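Local atomic coordinates of orotidine 5'-phosphate decarboxylase (PDB entry 2CZE), a protein that probably catalyses the decarboxylation of orotidine 5'-monophosphate to UMP, the last step of de novo UMP biosynthesis. Residues Met1-Leu6 against Tyr181-Arg186; Tyr81-Thr86 against Ile103-Met108; Phe134-Pro139 against Ile157-Pro162. All coordinates share one frame; numbering follows the deposited sequence.

From the N terminus, strand 2-5 waits for its partner until almost the whole chain has passed: contact 1 joins it to strand 181-184 and shuts the eight-stranded parallel barrel. Inside that long span lie the other two contacts, in series. Contact 2 closes a short loop through helix 90-97, pairing strands 81-84 and 102-105; after it, contact 3 closes another through helix 143-152, pairing strands 135-137 and 158-161. Strands 102-105 and 135-137 are neighbours, with backbone hydrogen bonds between Met104 and both Gly135 and Ile137, and strand 158-161 in turn borders 181-184. All three contacts reach the bound U5P, contact 1 at its phosphate, contacts 2 and 3 at its base.

Contact 1: residues Met1-Leu6 against Tyr181-Arg186; sequences MIVLAL and YIIVGR. With U5P (uridine-5'-monophosphate), chain C.
Val3 lies alongside Ile183 and slants across Tyr181, its CG2 reaching Tyr181 CD2 at 3.7 Å, where the first and last strands of the TIM barrel meet. Four backbone hydrogen bonds run along this parallel seam, from Ile182 N to Met1 O (2.8 Å) at one end to Ala5 N to Val184 O at the other. Ile2 and Val184 turn to the opposite face of the sheet, against Ile201 of helix 194-206. Past the strand, Gly185 N binds U5P O2P at 2.8 Å, and a CB on this residue would clash with U5P O1P. Arg186 N takes O1P at 2.7 Å. The Arg186 side chain then wraps the same oxygen: CB, CG and CD all pass O1P, CG closest of the three at 3.2 Å, and a bend at chi3 (-77°) brings NE back to O1P at 2.8 Å. At the tip, NH2 reaches O3P at 2.9 Å, with the phosphorus in the guanidinium plane. A leucine here would probably leave O3P without its NH2 donor and O1P without NE, so part of the phosphate charge would lack its mate. Two backbone N-H groups at a helix start plus one guanidinium edge probably favour a doubly charged phosphate.

Contact 2: residues Tyr81-Thr86 against Ile103-Met108; sequences YVIVHT and IMVVEM. With U5P (uridine-5'-monophosphate), chain C.
Val105 sets CG2 over one face of the His85 imidazole, a CH-pi contact of 4.2 Å to the ring centroid, while Met108 SD comes to the ring edge, in its plane, 3.7 Å from His85 CE1. Both lie at the C-terminal ends of the two strands of a beta-alpha-beta unit of the TIM barrel, strands 81-84 and 102-105 joined by helix 90-97. The hydroxyl of Thr86 donates to Val105 O at 2.8 Å; with OG1 anti to the carbonyl carbon (chi1 -55°), it also lies against Met104 CE. Behind this shell the parallel strands hold the register: Val84 N binds Ile103 O at 2.9 Å, and Val105 N binds Val84 O at 3.0 Å. Toward the barrel interior, Ile83 CG1 slants over Ile103 CB (3.8 Å) and both isoleucines touch Ile137; Met104, on the other face, packs on helix 121-131. Farther out, His85 NE2 hydrogen-bonds Ala61 O of the second subunit, which probably sets the turn of the imidazole; the His85 side chain also touches Lys59 of its own chain, the proton donor. Met108, whose O receives a hydrogen bond from Arg142 NH2, meets the nucleotide itself: its CA stands 3.1 Å from U5P O4.

Contact 3: residues Phe134-Pro139 against Ile157-Pro162; sequences FGVIAP and IKILAP. With U5P (uridine-5'-monophosphate), chain C.
Phe134 and Lys158 meet at a slant, the ring's CZ 3.4 Å from the aliphatic CD of the lysine. The CB of Phe134 starts away from the other strand, but having CG anti to the backbone N (chi1 163°) brings the ring back toward Lys158. Next along, Val136 stands at about a right angle to Ile157, CG1 to CG2 at 4.0 Å, and slants against Ile159. Ala138 CB and Ile159 CG2 are squeezed to 3.5 Å, closer than usual for two methyl-type carbons. On the other face, Ile137 crosses both Leu160 and Pro162, CG2 lying 3.9 Å from Pro162 CD. A side chain at Gly135 would collide with Leu160 CD1 and Lys158 O, which leaves room there for little but glycine. Under these side chains Leu160 N makes a nearly straight bond (175°) to Val136 O at 2.9 Å, and Ala138 N returns one to Leu160 O. Pro162 turns the strand's end to the ligand, its CG standing 3.4 Å from U5P N3, against the flat of the uracil. Strands 135-137 and 158-161, joined through helix 143-152, form a beta-alpha-beta unit of the closed eight-stranded barrel, with substrate-binding Pro162 at the strand ends, as in TIM-barrel enzymes.

Contact 1: residues Met1-Leu6 against Tyr181-Arg186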
loop_
_atom_site.group_PDB
_atom_site.type_symbol
_atom_site.label_atom_id
_atom_site.label_comp_id
_atom_site.label_asym_id
_atom_site.label_seq_id
_atom_site.Cartn_x
_atom_site.Cartn_y
_atom_site.Cartn_z
ATOM N N MET A 1 15.855 -4.523 -20.593
ATOM C CA MET A 1 15.761 -3.614 -19.412
ATOM C C MET A 1 14.345 -3.126 -19.150
ATOM O O MET A 1 14.061 -2.616 -18.066
ATOM C CB MET A 1 16.634 -2.380 -19.614
ATOM C CG MET A 1 18.109 -2.633 -19.638
ATOM S SD MET A 1 18.936 -1.049 -19.832
ATOM C CE MET A 1 18.832 -0.412 -18.162
ATOM N N ILE A 2 13.454 -3.278 -20.126
ATOM C CA ILE A 2 12.089 -2.777 -19.958
ATOM C C ILE A 2 11.194 -3.640 -19.071
ATOM O O ILE A 2 11.139 -4.862 -19.202
ATOM C CB ILE A 2 11.381 -2.598 -21.325
ATOM C CG1 ILE A 2 12.181 -1.621 -22.198
ATOM C CG2 ILE A 2 9.940 -2.097 -21.115
ATOM C CD1 ILE A 2 11.626 -1.446 -23.611
ATOM N N VAL A 3 10.499 -2.979 -18.158
ATOM C CA VAL A 3 9.570 -3.648 -17.271
ATOM C C VAL A 3 8.225 -3.037 -17.603
ATOM O O VAL A 3 8.020 -1.835 -17.420
ATOM C CB VAL A 3 9.933 -3.384 -15.794
ATOM C CG1 VAL A 3 8.859 -3.962 -14.891
ATOM C CG2 VAL A 3 11.290 -4.033 -15.479
ATOM N N LEU A 4 7.311 -3.860 -18.106
ATOM C CA LEU A 4 5.978 -3.408 -18.501
ATOM C C LEU A 4 5.059 -3.284 -17.288
ATOM O O LEU A 4 4.797 -4.272 -16.606
ATOM C CB LEU A 4 5.367 -4.406 -19.488
ATOM C CG LEU A 4 3.910 -4.173 -19.901
ATOM C CD1 LEU A 4 3.783 -2.855 -20.643
ATOM C CD2 LEU A 4 3.454 -5.331 -20.801
ATOM N N ALA A 5 4.564 -2.077 -17.020
ATOM C CA ALA A 5 3.668 -1.875 -15.885
ATOM C C ALA A 5 2.251 -1.995 -16.417
ATOM O O ALA A 5 1.732 -1.061 -17.026
ATOM C CB ALA A 5 3.892 -0.509 -15.271
ATOM N N LEU A 6 1.626 -3.149 -16.189
ATOM C CA LEU A 6 0.278 -3.395 -16.701
ATOM C C LEU A 6 -0.794 -2.890 -15.760
ATOM O O LEU A 6 -1.370 -3.665 -14.998
ATOM C CB LEU A 6 0.056 -4.898 -16.952
ATOM C CG LEU A 6 0.676 -5.475 -18.219
ATOM C CD1 LEU A 6 0.410 -6.963 -18.291
ATOM C CD2 LEU A 6 0.096 -4.749 -19.436
ATOM N N TYR A 181 16.745 -1.330 -14.619
ATOM C CA TYR A 181 15.455 -1.614 -15.240
ATOM C C TYR A 181 14.687 -0.324 -15.445
ATOM O O TYR A 181 14.725 0.572 -14.592
ATOM C CB TYR A 181 14.619 -2.561 -14.384
ATOM C CG TYR A 181 15.202 -3.944 -14.280
ATOM C CD1 TYR A 181 16.103 -4.263 -13.266
ATOM C CD2 TYR A 181 14.860 -4.932 -15.195
ATOM C CE1 TYR A 181 16.646 -5.524 -13.168
ATOM C CE2 TYR A 181 15.401 -6.209 -15.099
ATOM C CZ TYR A 181 16.293 -6.495 -14.086
ATOM O OH TYR A 181 16.845 -7.755 -14.010
ATOM N N ILE A 182 13.992 -0.258 -16.579
ATOM C CA ILE A 182 13.189 0.892 -16.984
ATOM C C ILE A 182 11.708 0.485 -16.953
ATOM O O ILE A 182 11.243 -0.300 -17.772
ATOM C CB ILE A 182 13.598 1.330 -18.421
ATOM C CG1 ILE A 182 15.072 1.741 -18.430
ATOM C CG2 ILE A 182 12.729 2.480 -18.916
ATOM C CD1 ILE A 182 15.376 2.944 -17.527
ATOM N N ILE A 183 10.970 1.002 -15.985
ATOM C CA ILE A 183 9.562 0.670 -15.854
ATOM C C ILE A 183 8.734 1.581 -16.751
ATOM O O ILE A 183 8.860 2.802 -16.703
ATOM C CB ILE A 183 9.113 0.812 -14.395
ATOM C CG1 ILE A 183 9.886 -0.192 -13.529
ATOM C CG2 ILE A 183 7.610 0.575 -14.277
ATOM C CD1 ILE A 183 9.772 0.080 -12.028
ATOM N N VAL A 184 7.889 0.978 -17.578
ATOM C CA VAL A 184 7.067 1.754 -18.495
ATOM C C VAL A 184 5.653 1.226 -18.491
ATOM O O VAL A 184 5.432 0.040 -18.720
ATOM C CB VAL A 184 7.612 1.697 -19.951
ATOM C CG1 VAL A 184 6.725 2.551 -20.868
ATOM C CG2 VAL A 184 9.050 2.224 -19.994
ATOM N N GLY A 185 4.706 2.122 -18.227
ATOM C CA GLY A 185 3.308 1.745 -18.194
ATOM C C GLY A 185 2.514 2.343 -19.343
ATOM O O GLY A 185 2.518 1.800 -20.451
ATOM N N ARG A 186 1.845 3.465 -19.076
ATOM C CA ARG A 186 0.995 4.122 -20.071
ATOM C C ARG A 186 1.593 4.304 -21.466
ATOM O O ARG A 186 0.890 4.115 -22.469
ATOM C CB ARG A 186 0.501 5.470 -19.522
ATOM C CG ARG A 186 -0.534 5.299 -18.380
ATOM C CD ARG A 186 -0.771 6.597 -17.604
ATOM N NE ARG A 186 0.338 6.863 -16.688
ATOM C CZ ARG A 186 0.438 7.946 -15.931
ATOM N NH1 ARG A 186 -0.498 8.885 -15.982
ATOM N NH2 ARG A 186 1.456 8.077 -15.098
HETATM N N1 U5P C . 5.328 3.745 -9.741
HETATM C C2 U5P C . 5.646 5.035 -10.189
HETATM N N3 U5P C . 6.513 5.830 -9.432
HETATM C C4 U5P C . 7.058 5.345 -8.235
HETATM C C5 U5P C . 6.735 4.068 -7.784
HETATM C C6 U5P C . 5.874 3.276 -8.536
HETATM O O2 U5P C . 5.168 5.486 -11.232
HETATM O O4 U5P C . 7.837 6.048 -7.596
HETATM C "C1'" U5P C . 4.492 2.836 -10.561
HETATM C "C2'" U5P C . 3.141 3.443 -10.950
HETATM O "O2'" U5P C . 2.186 3.124 -9.935
HETATM C "C3'" U5P C . 2.826 2.624 -12.202
HETATM C "C4'" U5P C . 4.205 2.547 -12.862
HETATM O "O3'" U5P C . 2.357 1.316 -11.861
HETATM O "O4'" U5P C . 5.172 2.560 -11.797
HETATM C "C5'" U5P C . 4.433 3.772 -13.752
HETATM O "O5'" U5P C . 3.506 3.719 -14.836
HETATM P P U5P C . 3.435 4.845 -15.985
HETATM O O1P U5P C . 2.131 4.770 -16.680
HETATM O O2P U5P C . 4.688 4.581 -16.959
HETATM O O3P U5P C . 3.678 6.271 -15.281
#

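Contact 2: residues Tyr81-Thr86 against Ile103-Met108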
loop_
_atom_site.group_PDB
_atom_site.type_symbol
_atom_site.label_atom_id
_atom_site.label_comp_id
_atom_site.label_asym_id
_atom_site.label_seq_id
_atom_site.Cartn_x
_atom_site.Cartn_y
_atom_site.Cartn_z
ATOM N N TYR A 81 8.949 -10.986 -7.284
ATOM C CA TYR A 81 9.433 -9.892 -6.443
ATOM C C TYR A 81 8.240 -9.102 -5.910
ATOM O O TYR A 81 7.190 -9.027 -6.566
ATOM C CB TYR A 81 10.304 -8.919 -7.245
ATOM C CG TYR A 81 11.410 -9.556 -8.049
ATOM C CD1 TYR A 81 11.187 -9.993 -9.357
ATOM C CD2 TYR A 81 12.677 -9.763 -7.486
ATOM C CE1 TYR A 81 12.207 -10.634 -10.090
ATOM C CE2 TYR A 81 13.690 -10.392 -8.204
ATOM C CZ TYR A 81 13.448 -10.829 -9.499
ATOM O OH TYR A 81 14.450 -11.482 -10.186
ATOM N N VAL A 82 8.402 -8.519 -4.723
ATOM C CA VAL A 82 7.354 -7.684 -4.131
ATOM C C VAL A 82 7.984 -6.354 -3.746
ATOM O O VAL A 82 9.047 -6.318 -3.112
ATOM C CB VAL A 82 6.713 -8.343 -2.863
ATOM C CG1 VAL A 82 5.868 -7.315 -2.096
ATOM C CG2 VAL A 82 5.818 -9.505 -3.282
ATOM N N ILE A 83 7.352 -5.262 -4.167
ATOM C CA ILE A 83 7.853 -3.931 -3.840
ATOM C C ILE A 83 7.250 -3.516 -2.496
ATOM O O ILE A 83 6.035 -3.630 -2.276
ATOM C CB ILE A 83 7.473 -2.900 -4.934
ATOM C CG1 ILE A 83 8.184 -3.261 -6.243
ATOM C CG2 ILE A 83 7.879 -1.485 -4.498
ATOM C CD1 ILE A 83 7.917 -2.280 -7.389
ATOM N N VAL A 84 8.119 -3.054 -1.602
ATOM C CA VAL A 84 7.723 -2.626 -0.273
ATOM C C VAL A 84 8.279 -1.241 0.029
ATOM O O VAL A 84 9.360 -0.878 -0.432
ATOM C CB VAL A 84 8.245 -3.622 0.797
ATOM C CG1 VAL A 84 7.679 -5.001 0.523
ATOM C CG2 VAL A 84 9.782 -3.694 0.758
ATOM N N HIS A 85 7.527 -0.461 0.794
ATOM C CA HIS A 85 7.993 0.860 1.171
ATOM C C HIS A 85 9.031 0.710 2.275
ATOM O O HIS A 85 9.014 -0.276 3.019
ATOM C CB HIS A 85 6.841 1.701 1.692
ATOM C CG HIS A 85 6.225 2.580 0.655
ATOM N ND1 HIS A 85 6.914 3.608 0.051
ATOM C CD2 HIS A 85 4.983 2.590 0.120
ATOM C CE1 HIS A 85 6.119 4.216 -0.813
ATOM N NE2 HIS A 85 4.942 3.617 -0.790
ATOM N N THR A 86 9.932 1.683 2.372
ATOM C CA THR A 86 10.951 1.673 3.405
ATOM C C THR A 86 10.516 2.549 4.591
ATOM O O THR A 86 10.889 2.282 5.740
ATOM C CB THR A 86 12.310 2.233 2.880
ATOM O OG1 THR A 86 12.724 1.502 1.711
ATOM C CG2 THR A 86 13.389 2.092 3.959
ATOM N N ILE A 103 11.880 -5.463 -3.444
ATOM C CA ILE A 103 12.408 -4.243 -4.028
ATOM C C ILE A 103 11.950 -3.159 -3.063
ATOM O O ILE A 103 10.757 -3.065 -2.763
ATOM C CB ILE A 103 11.826 -3.993 -5.430
ATOM C CG1 ILE A 103 12.382 -5.043 -6.407
ATOM C CG2 ILE A 103 12.172 -2.594 -5.873
ATOM C CD1 ILE A 103 11.643 -5.110 -7.766
ATOM N N MET A 104 12.892 -2.364 -2.554
ATOM C CA MET A 104 12.564 -1.312 -1.597
ATOM C C MET A 104 12.434 0.062 -2.238
ATOM O O MET A 104 13.255 0.448 -3.057
ATOM C CB MET A 104 13.635 -1.248 -0.498
ATOM C CG MET A 104 13.723 -2.511 0.353
ATOM S SD MET A 104 15.132 -2.485 1.488
ATOM C CE MET A 104 14.617 -1.204 2.638
ATOM N N VAL A 105 11.393 0.796 -1.865
ATOM C CA VAL A 105 11.222 2.140 -2.399
ATOM C C VAL A 105 12.234 3.067 -1.713
ATOM O O VAL A 105 12.291 3.134 -0.484
ATOM C CB VAL A 105 9.813 2.682 -2.109
ATOM C CG1 VAL A 105 9.681 4.110 -2.674
ATOM C CG2 VAL A 105 8.754 1.762 -2.729
ATOM N N VAL A 106 13.035 3.766 -2.506
ATOM C CA VAL A 106 14.007 4.701 -1.958
ATOM C C VAL A 106 13.540 6.125 -2.257
ATOM O O VAL A 106 13.448 6.944 -1.353
ATOM C CB VAL A 106 15.426 4.441 -2.533
ATOM C CG1 VAL A 106 16.341 5.612 -2.229
ATOM C CG2 VAL A 106 16.010 3.159 -1.877
ATOM N N GLU A 107 13.244 6.423 -3.520
ATOM C CA GLU A 107 12.737 7.749 -3.868
ATOM C C GLU A 107 11.711 7.595 -4.990
ATOM O O GLU A 107 12.000 6.952 -5.999
ATOM C CB GLU A 107 13.862 8.694 -4.306
ATOM C CG GLU A 107 13.317 10.029 -4.771
ATOM C CD GLU A 107 14.374 11.112 -4.924
ATOM O OE1 GLU A 107 14.047 12.148 -5.550
ATOM O OE2 GLU A 107 15.512 10.932 -4.422
ATOM N N MET A 108 10.528 8.191 -4.826
ATOM C CA MET A 108 9.474 8.053 -5.838
ATOM C C MET A 108 9.528 9.114 -6.939
ATOM O O MET A 108 10.191 10.130 -6.794
ATOM C CB MET A 108 8.101 8.023 -5.159
ATOM C CG MET A 108 7.883 6.771 -4.304
ATOM S SD MET A 108 6.275 6.733 -3.460
ATOM C CE MET A 108 5.168 6.299 -4.846
HETATM N N1 U5P C . 5.328 3.745 -9.741
HETATM C C2 U5P C . 5.646 5.035 -10.189
HETATM N N3 U5P C . 6.513 5.830 -9.432
HETATM C C4 U5P C . 7.058 5.345 -8.235
HETATM C C5 U5P C . 6.735 4.068 -7.784
HETATM C C6 U5P C . 5.874 3.276 -8.536
HETATM O O2 U5P C . 5.168 5.486 -11.232
HETATM O O4 U5P C . 7.837 6.048 -7.596
HETATM C "C1'" U5P C . 4.492 2.836 -10.561
HETATM C "C2'" U5P C . 3.141 3.443 -10.950
HETATM O "O2'" U5P C . 2.186 3.124 -9.935
HETATM C "C3'" U5P C . 2.826 2.624 -12.202
HETATM C "C4'" U5P C . 4.205 2.547 -12.862
HETATM O "O3'" U5P C . 2.357 1.316 -11.861
HETATM O "O4'" U5P C . 5.172 2.560 -11.797
HETATM C "C5'" U5P C . 4.433 3.772 -13.752
HETATM O "O5'" U5P C . 3.506 3.719 -14.836
HETATM P P U5P C . 3.435 4.845 -15.985
HETATM O O1P U5P C . 2.131 4.770 -16.680
HETATM O O2P U5P C . 4.688 4.581 -16.959
HETATM O O3P U5P C . 3.678 6.271 -15.281
#

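Contact 3: residues Phe134-Pro139 against Ile157-Pro162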
loop_
_atom_site.group_PDB
_atom_site.type_symbol
_atom_site.label_atom_id
_atom_site.label_comp_id
_atom_site.label_asym_id
_atom_site.label_seq_id
_atom_site.Cartn_x
_atom_site.Cartn_y
_atom_site.Cartn_z
ATOM N N PHE A 134 16.712 -7.157 -3.600
ATOM C CA PHE A 134 17.097 -7.391 -4.989
ATOM C C PHE A 134 17.332 -6.049 -5.681
ATOM O O PHE A 134 18.265 -5.888 -6.482
ATOM C CB PHE A 134 15.994 -8.174 -5.716
ATOM C CG PHE A 134 16.102 -8.115 -7.213
ATOM C CD1 PHE A 134 15.394 -7.162 -7.933
ATOM C CD2 PHE A 134 16.930 -8.993 -7.903
ATOM C CE1 PHE A 134 15.506 -7.083 -9.327
ATOM C CE2 PHE A 134 17.051 -8.925 -9.292
ATOM C CZ PHE A 134 16.338 -7.970 -10.006
ATOM N N GLY A 135 16.494 -5.070 -5.358
ATOM C CA GLY A 135 16.653 -3.763 -5.968
ATOM C C GLY A 135 15.897 -2.677 -5.221
ATOM O O GLY A 135 15.276 -2.937 -4.187
ATOM N N VAL A 136 15.958 -1.456 -5.742
ATOM C CA VAL A 136 15.269 -0.326 -5.134
ATOM C C VAL A 136 14.620 0.505 -6.220
ATOM O O VAL A 136 15.022 0.440 -7.391
ATOM C CB VAL A 136 16.231 0.625 -4.356
ATOM C CG1 VAL A 136 16.883 -0.112 -3.189
ATOM C CG2 VAL A 136 17.293 1.184 -5.303
ATOM N N ILE A 137 13.610 1.274 -5.818
ATOM C CA ILE A 137 12.912 2.183 -6.720
ATOM C C ILE A 137 13.598 3.543 -6.658
ATOM O O ILE A 137 13.802 4.087 -5.569
ATOM C CB ILE A 137 11.433 2.378 -6.309
ATOM C CG1 ILE A 137 10.661 1.074 -6.508
ATOM C CG2 ILE A 137 10.783 3.509 -7.134
ATOM C CD1 ILE A 137 10.716 0.535 -7.923
ATOM N N ALA A 138 13.962 4.071 -7.829
ATOM C CA ALA A 138 14.595 5.390 -7.974
ATOM C C ALA A 138 13.741 6.139 -8.993
ATOM O O ALA A 138 13.100 5.514 -9.827
ATOM C CB ALA A 138 16.024 5.258 -8.488
ATOM N N PRO A 139 13.749 7.485 -8.960
ATOM C CA PRO A 139 12.952 8.320 -9.876
ATOM C C PRO A 139 13.368 8.515 -11.333
ATOM O O PRO A 139 14.305 9.261 -11.630
ATOM C CB PRO A 139 12.849 9.652 -9.124
ATOM C CG PRO A 139 14.164 9.741 -8.437
ATOM C CD PRO A 139 14.405 8.310 -7.926
ATOM N N ILE A 157 23.070 -4.227 -5.510
ATOM C CA ILE A 157 21.648 -3.895 -5.496
ATOM C C ILE A 157 21.258 -3.196 -6.794
ATOM O O ILE A 157 21.918 -2.259 -7.228
ATOM C CB ILE A 157 21.325 -2.997 -4.289
ATOM C CG1 ILE A 157 21.744 -3.724 -3.003
ATOM C CG2 ILE A 157 19.835 -2.651 -4.269
ATOM C CD1 ILE A 157 21.672 -2.876 -1.728
ATOM N N LYS A 158 20.172 -3.656 -7.409
ATOM C CA LYS A 158 19.726 -3.077 -8.666
ATOM C C LYS A 158 18.824 -1.871 -8.486
ATOM O O LYS A 158 18.238 -1.664 -7.426
ATOM C CB LYS A 158 19.011 -4.150 -9.494
ATOM C CG LYS A 158 19.982 -5.222 -10.026
ATOM C CD LYS A 158 19.253 -6.371 -10.666
ATOM C CE LYS A 158 20.182 -7.139 -11.600
ATOM N NZ LYS A 158 21.556 -7.235 -11.026
ATOM N N ILE A 159 18.720 -1.067 -9.533
ATOM C CA ILE A 159 17.865 0.106 -9.492
ATOM C C ILE A 159 16.818 -0.017 -10.601
ATOM O O ILE A 159 17.161 -0.270 -11.764
ATOM C CB ILE A 159 18.692 1.397 -9.702
ATOM C CG1 ILE A 159 19.625 1.613 -8.507
ATOM C CG2 ILE A 159 17.766 2.603 -9.873
ATOM C CD1 ILE A 159 20.530 2.841 -8.661
ATOM N N LEU A 160 15.549 0.135 -10.229
ATOM C CA LEU A 160 14.449 0.076 -11.185
ATOM C C LEU A 160 13.857 1.489 -11.185
ATOM O O LEU A 160 13.601 2.069 -10.124
ATOM C CB LEU A 160 13.399 -0.964 -10.754
ATOM C CG LEU A 160 13.952 -2.400 -10.660
ATOM C CD1 LEU A 160 14.544 -2.651 -9.284
ATOM C CD2 LEU A 160 12.828 -3.398 -10.937
ATOM N N ALA A 161 13.644 2.041 -12.373
ATOM C CA ALA A 161 13.141 3.400 -12.470
ATOM C C ALA A 161 11.835 3.591 -13.209
ATOM O O ALA A 161 11.782 3.437 -14.429
ATOM C CB ALA A 161 14.218 4.301 -13.115
ATOM N N PRO A 162 10.758 3.915 -12.474
ATOM C CA PRO A 162 9.446 4.152 -13.083
ATOM C C PRO A 162 9.411 5.654 -13.386
ATOM O O PRO A 162 10.337 6.378 -13.011
ATOM C CB PRO A 162 8.475 3.745 -11.985
ATOM C CG PRO A 162 9.201 4.173 -10.734
ATOM C CD PRO A 162 10.644 3.759 -11.012
HETATM N N1 U5P C . 5.328 3.745 -9.741
HETATM C C2 U5P C . 5.646 5.035 -10.189
HETATM N N3 U5P C . 6.513 5.830 -9.432
HETATM C C4 U5P C . 7.058 5.345 -8.235
HETATM C C5 U5P C . 6.735 4.068 -7.784
HETATM C C6 U5P C . 5.874 3.276 -8.536
HETATM O O2 U5P C . 5.168 5.486 -11.232
HETATM O O4 U5P C . 7.837 6.048 -7.596
HETATM C "C1'" U5P C . 4.492 2.836 -10.561
HETATM C "C2'" U5P C . 3.141 3.443 -10.950
HETATM O "O2'" U5P C . 2.186 3.124 -9.935
HETATM C "C3'" U5P C . 2.826 2.624 -12.202
HETATM C "C4'" U5P C . 4.205 2.547 -12.862
HETATM O "O3'" U5P C . 2.357 1.316 -11.861
HETATM O "O4'" U5P C . 5.172 2.560 -11.797
HETATM C "C5'" U5P C . 4.433 3.772 -13.752
HETATM O "O5'" U5P C . 3.506 3.719 -14.836
HETATM P P U5P C . 3.435 4.845 -15.985
HETATM O O1P U5P C . 2.131 4.770 -16.680
HETATM O O2P U5P C . 4.688 4.581 -16.959
HETATM O O3P U5P C . 3.678 6.271 -15.281
#